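Local coordinates for uncharacterized conserved protein (Methanopyrus kandleri AV19, PDB 2QYA), which is of unknown function but belongs to the DUF424 family of uncharacterised proteins and assembles as a pair of chains, at residues A[6-11]-A[57-62]. The protein carries 2 engineered substitutions. Residues are numbered along the deposited sequence; the frame is centred on the assembly and turned at random.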
# COMPACT_ATOMS: atom_id res chain seq x y z
N VAL A 6 5.20 -19.06 6.96
CA VAL A 6 5.26 -17.74 6.37
C VAL A 6 4.39 -16.73 7.16
O VAL A 6 3.28 -17.06 7.55
CB VAL A 6 4.82 -17.85 4.89
CG1 VAL A 6 3.30 -17.99 4.79
CG2 VAL A 6 5.32 -16.72 4.09
N LEU A 7 4.89 -15.51 7.37
CA LEU A 7 4.09 -14.41 7.96
C LEU A 7 3.24 -13.66 6.92
O LEU A 7 3.75 -13.17 5.87
CB LEU A 7 5.01 -13.41 8.69
CG LEU A 7 6.02 -14.01 9.68
CD1 LEU A 7 7.07 -13.01 10.10
CD2 LEU A 7 5.30 -14.60 10.90
N LEU A 8 1.93 -13.58 7.17
CA LEU A 8 1.03 -12.82 6.31
C LEU A 8 0.46 -11.63 7.07
O LEU A 8 -0.13 -11.77 8.16
CB LEU A 8 -0.07 -13.70 5.74
CG LEU A 8 -1.15 -13.11 4.83
CD1 LEU A 8 -0.61 -12.38 3.58
CD2 LEU A 8 -2.05 -14.23 4.37
N ASN A 9 0.68 -10.45 6.50
CA ASN A 9 0.27 -9.21 7.10
C ASN A 9 -0.55 -8.51 6.03
O ASN A 9 0.01 -8.14 4.99
CB ASN A 9 1.51 -8.43 7.52
CG ASN A 9 1.18 -7.10 8.24
OD1 ASN A 9 0.03 -6.83 8.60
ND2 ASN A 9 2.22 -6.27 8.43
N ILE A 10 -1.86 -8.38 6.27
CA ILE A 10 -2.81 -7.70 5.38
C ILE A 10 -3.40 -6.45 6.05
O ILE A 10 -4.03 -6.54 7.11
CB ILE A 10 -4.02 -8.58 5.01
CG1 ILE A 10 -3.58 -9.85 4.25
CG2 ILE A 10 -5.07 -7.75 4.20
CD1 ILE A 10 -4.72 -10.88 4.01
N HIS A 11 -3.21 -5.29 5.42
CA HIS A 11 -3.80 -4.04 5.88
C HIS A 11 -4.37 -3.23 4.71
O HIS A 11 -3.73 -3.10 3.67
CB HIS A 11 -2.75 -3.21 6.61
CG HIS A 11 -3.35 -2.17 7.50
ND1 HIS A 11 -3.91 -2.48 8.72
CD2 HIS A 11 -3.53 -0.85 7.33
CE1 HIS A 11 -4.39 -1.38 9.27
NE2 HIS A 11 -4.18 -0.38 8.44
N LYS A 57 -4.03 -19.69 -0.07
CA LYS A 57 -5.50 -19.61 -0.08
C LYS A 57 -5.96 -18.19 0.31
O LYS A 57 -6.80 -17.61 -0.38
CB LYS A 57 -6.10 -20.69 0.82
CG LYS A 57 -7.59 -20.58 1.07
CD LYS A 57 -8.17 -21.87 1.68
CE LYS A 57 -9.66 -21.70 2.06
NZ LYS A 57 -9.81 -20.88 3.33
N LYS A 58 -5.42 -17.65 1.41
CA LYS A 58 -5.80 -16.30 1.87
C LYS A 58 -5.45 -15.21 0.85
O LYS A 58 -6.18 -14.23 0.70
CB LYS A 58 -5.18 -15.97 3.23
CG LYS A 58 -6.19 -15.89 4.41
CD LYS A 58 -6.80 -17.27 4.77
CE LYS A 58 -7.72 -17.23 6.05
NZ LYS A 58 -6.97 -16.96 7.33
N ILE A 59 -4.31 -15.36 0.19
CA ILE A 59 -3.86 -14.42 -0.84
C ILE A 59 -4.81 -14.43 -2.02
O ILE A 59 -5.29 -13.38 -2.41
CB ILE A 59 -2.36 -14.70 -1.26
CG1 ILE A 59 -1.45 -13.70 -0.58
CG2 ILE A 59 -2.14 -14.56 -2.73
CD1 ILE A 59 -1.41 -13.85 0.86
N ARG A 60 -5.13 -15.62 -2.53
CA ARG A 60 -6.16 -15.78 -3.54
C ARG A 60 -7.45 -15.08 -3.16
O ARG A 60 -8.04 -14.37 -3.97
CB ARG A 60 -6.50 -17.25 -3.76
CG ARG A 60 -5.58 -18.00 -4.65
CD ARG A 60 -6.15 -19.39 -4.95
NE ARG A 60 -5.09 -20.30 -5.38
CZ ARG A 60 -4.55 -21.27 -4.63
NH1 ARG A 60 -4.99 -21.52 -3.39
NH2 ARG A 60 -3.57 -22.02 -5.14
N GLU A 61 -7.92 -15.31 -1.93
CA GLU A 61 -9.22 -14.77 -1.51
C GLU A 61 -9.21 -13.25 -1.40
O GLU A 61 -10.20 -12.63 -1.73
CB GLU A 61 -9.67 -15.38 -0.18
CG GLU A 61 -9.99 -16.89 -0.22
CD GLU A 61 -10.07 -17.51 1.19
OE1 GLU A 61 -9.52 -16.91 2.15
OE2 GLU A 61 -10.68 -18.59 1.34
N ALA A 62 -8.13 -12.66 -0.89
CA ALA A 62 -8.06 -11.22 -0.74
C ALA A 62 -7.99 -10.57 -2.13
O ALA A 62 -8.59 -9.52 -2.34
CB ALA A 62 -6.88 -10.81 0.12
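L8 packs against the helix at K58 and I59, and one helical turn further on I10 meets A62. All of this is apolar packing. The branched end of L8 carries most of it: with chi1 at 179°, CG lies anti to the backbone N, which sets both methyls against the helix. CD2 of L8 rests 3.8 Å from K58 CB. Both methyls also face I59 CD1, but the modelled spacing there is too short at L8 CD1 for the detail to be trusted. K58 gives only the base of its chain, which bends at its second torsion and carries the ammonium away. I10 makes a looser touch, its CD1 4.5 Å from A62 CB.

The polar pairing stays on the helix, where K57 NZ forms a salt bridge with E61 OE2 at 3.2 Å, meeting the syn side of the carboxylate but 29° out of its plane.

L21 and M50 on the flanking strands also touch L8, widening the apolar layer. The segment axes run nearly parallel, at 19°. Helix 52-66 links the parallel strands 48-50 and 71-77 across 6-13 and 16-23, and so runs along 6-11, which is antiparallel to both: a beta-alpha-beta crossover in an alpha + beta fold.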